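PDB 6B10: putative peptidyl-arginine deiminase family protein from Campylobacter jejuni subsp. jejuni serotype O:2, which probably hydrolyses agmatine to N-carbamoylputrescine as an agmatine deiminase of polyamine biosynthesis. Local coordinates for residues Gln19-Leu24 / Glu131-Glu136. Sequence-based numbering, arbitrary orientation.
Sequences QEYLML and EKFKEE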
loop_
_atom_site.group_PDB
_atom_site.type_symbol
_atom_site.label_atom_id
_atom_site.label_comp_id
_atom_site.label_asym_id
_atom_site.label_seq_id
_atom_site.Cartn_x
_atom_site.Cartn_y
_atom_site.Cartn_z
ATOM N N GLN A 19 2.084 11.424 -8.898
ATOM C CA GLN A 19 0.797 11.368 -8.234
ATOM C C GLN A 19 0.199 12.753 -8.013
ATOM O O GLN A 19 0.909 13.760 -8.017
ATOM C CB GLN A 19 0.951 10.671 -6.875
ATOM C CG GLN A 19 1.410 9.220 -6.948
ATOM C CD GLN A 19 1.897 8.699 -5.603
ATOM O OE1 GLN A 19 1.300 8.989 -4.560
ATOM N NE2 GLN A 19 2.991 7.934 -5.616
ATOM N N GLU A 20 -1.119 12.772 -7.826
ATOM C CA GLU A 20 -1.846 13.999 -7.522
ATOM C C GLU A 20 -2.162 14.056 -6.026
ATOM O O GLU A 20 -1.992 15.095 -5.395
ATOM C CB GLU A 20 -3.132 14.078 -8.355
ATOM C CG GLU A 20 -3.769 15.460 -8.397
ATOM C CD GLU A 20 -3.014 16.434 -9.282
ATOM O OE1 GLU A 20 -2.856 16.150 -10.485
ATOM O OE2 GLU A 20 -2.594 17.494 -8.776
ATOM N N TYR A 21 -2.605 12.934 -5.459
ATOM C CA TYR A 21 -2.938 12.860 -4.036
ATOM C C TYR A 21 -2.399 11.601 -3.373
ATOM O O TYR A 21 -2.301 10.549 -4.009
ATOM C CB TYR A 21 -4.451 12.811 -3.847
ATOM C CG TYR A 21 -5.204 14.097 -4.120
ATOM C CD1 TYR A 21 -5.324 15.077 -3.142
ATOM C CD2 TYR A 21 -5.837 14.309 -5.342
ATOM C CE1 TYR A 21 -6.036 16.238 -3.376
ATOM C CE2 TYR A 21 -6.547 15.473 -5.590
ATOM C CZ TYR A 21 -6.645 16.430 -4.605
ATOM O OH TYR A 21 -7.355 17.583 -4.850
ATOM N N LEU A 22 -2.069 11.717 -2.087
ATOM C CA LEU A 22 -2.102 10.574 -1.183
ATOM C C LEU A 22 -3.371 10.702 -0.335
ATOM O O LEU A 22 -3.653 11.755 0.244
ATOM C CB LEU A 22 -0.861 10.504 -0.287
ATOM C CG LEU A 22 -0.651 9.154 0.420
ATOM C CD1 LEU A 22 -0.245 8.067 -0.561
ATOM C CD2 LEU A 22 0.394 9.249 1.521
ATOM N N MET A 23 -4.130 9.622 -0.266
ATOM C CA MET A 23 -5.417 9.641 0.394
ATOM C C MET A 23 -5.385 8.775 1.644
ATOM O O MET A 23 -4.859 7.665 1.625
ATOM C CB MET A 23 -6.481 9.150 -0.571
ATOM C CG MET A 23 -6.485 9.924 -1.883
ATOM S SD MET A 23 -7.791 9.429 -3.012
ATOM C CE MET A 23 -7.446 7.687 -3.221
ATOM N N LEU A 24 -5.938 9.303 2.732
ATOM C CA LEU A 24 -6.003 8.599 4.006
ATOM C C LEU A 24 -7.385 8.743 4.644
ATOM O O LEU A 24 -8.096 9.726 4.417
ATOM C CB LEU A 24 -4.942 9.141 4.970
ATOM C CG LEU A 24 -3.496 9.188 4.453
ATOM C CD1 LEU A 24 -3.152 10.562 3.905
ATOM C CD2 LEU A 24 -2.496 8.802 5.539
ATOM N N GLU A 131 -18.702 13.073 -5.836
ATOM C CA GLU A 131 -18.739 14.428 -5.285
ATOM C C GLU A 131 -17.470 15.234 -5.530
ATOM O O GLU A 131 -17.537 16.343 -6.057
ATOM C CB GLU A 131 -19.011 14.381 -3.785
ATOM C CG GLU A 131 -20.283 13.643 -3.403
ATOM C CD GLU A 131 -20.444 13.526 -1.904
ATOM O OE1 GLU A 131 -19.878 14.377 -1.187
ATOM O OE2 GLU A 131 -21.130 12.587 -1.444
ATOM N N LYS A 132 -16.314 14.697 -5.143
ATOM C CA LYS A 132 -15.070 15.462 -5.269
ATOM C C LYS A 132 -14.466 15.411 -6.674
ATOM O O LYS A 132 -14.358 16.442 -7.336
ATOM C CB LYS A 132 -14.031 15.030 -4.237
ATOM C CG LYS A 132 -12.848 15.984 -4.189
ATOM C CD LYS A 132 -11.751 15.512 -3.260
ATOM C CE LYS A 132 -10.484 16.330 -3.462
ATOM N NZ LYS A 132 -10.581 17.722 -2.938
ATOM N N PHE A 133 -14.067 14.223 -7.122
ATOM C CA PHE A 133 -13.390 14.088 -8.417
ATOM C C PHE A 133 -14.351 14.236 -9.599
ATOM O O PHE A 133 -13.924 14.629 -10.688
ATOM C CB PHE A 133 -12.648 12.750 -8.525
ATOM C CG PHE A 133 -11.672 12.494 -7.404
ATOM C CD1 PHE A 133 -10.743 13.458 -7.032
ATOM C CD2 PHE A 133 -11.671 11.276 -6.732
ATOM C CE1 PHE A 133 -9.846 13.222 -6.008
ATOM C CE2 PHE A 133 -10.770 11.034 -5.707
ATOM C CZ PHE A 133 -9.859 12.009 -5.343
ATOM N N LYS A 134 -15.632 13.925 -9.384
ATOM C CA LYS A 134 -16.663 14.006 -10.432
ATOM C C LYS A 134 -16.224 13.207 -11.652
ATOM O O LYS A 134 -16.000 13.744 -12.740
ATOM C CB LYS A 134 -16.970 15.464 -10.788
ATOM C CG LYS A 134 -17.611 16.227 -9.638
ATOM C CD LYS A 134 -17.600 17.727 -9.873
ATOM C CE LYS A 134 -18.000 18.480 -8.614
ATOM N NZ LYS A 134 -17.826 19.950 -8.776
ATOM N N GLU A 135 -16.113 11.903 -11.439
ATOM C CA GLU A 135 -15.417 11.016 -12.347
ATOM C C GLU A 135 -16.116 9.665 -12.337
ATOM O O GLU A 135 -16.729 9.290 -11.337
ATOM C CB GLU A 135 -13.965 10.884 -11.873
ATOM C CG GLU A 135 -13.029 10.126 -12.801
ATOM C CD GLU A 135 -11.614 10.030 -12.245
ATOM O OE1 GLU A 135 -11.098 11.048 -11.725
ATOM O OE2 GLU A 135 -11.013 8.939 -12.338
ATOM N N GLU A 136 -16.031 8.939 -13.450
ATOM C CA GLU A 136 -16.616 7.599 -13.536
ATOM C C GLU A 136 -15.767 6.641 -12.705
ATOM O O GLU A 136 -14.542 6.729 -12.708
ATOM C CB GLU A 136 -16.691 7.107 -14.989
ATOM C CG GLU A 136 -17.431 8.032 -15.959
ATOM C CD GLU A 136 -18.911 7.714 -16.110
ATOM O OE1 GLU A 136 -19.547 7.281 -15.123
ATOM O OE2 GLU A 136 -19.441 7.910 -17.226
#
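A Met-aromatic contact joins the C-terminal end of helix 120-133 to strand 19-25, where Met23 SD lies 4.0 Å from Phe133 CZ. The sulfur sits 5.3 Å from the centroid of the Phe133 ring and 82° off its normal, so it meets the ring at its edge rather than over a face. Tyr21, two residues earlier on the same side of the strand, reaches that edge as well: its CE2 approaches Phe133 CE1 at 4.0 Å, near the plane of the Phe133 ring, while the tyrosine ring is itself met obliquely. With CG anti to its carbonyl carbon (chi1 -55°), Phe133 turns its ring toward the strand, so that CE1 faces Tyr21 and the adjacent CZ faces Met23. Leu128, five residues earlier on the helix, packs against both Met23 and Phe133, and Arg328 of strand 326-329 makes a cation-pi contact with the Phe133 ring. In the pentein-type fold expected for this deiminase family, the C-terminal end of the helix packs against a mixed sheet in which strand 19-25 lies between 56-61 and 326-329; a classic beta bulge places Glu20 and Tyr21 together opposite Arg328. Beside the aromatic pair, Lys132 runs out nearly straight before bending at chi4 (72°), and its CE comes to 3.6 Å from Tyr21 OH. NZ remains 3.8 Å from that hydroxyl oxygen, and the two polar ends share another partner: Glu77 OE1 forms a salt bridge with Lys132 NZ and a hydrogen bond with Tyr21 OH.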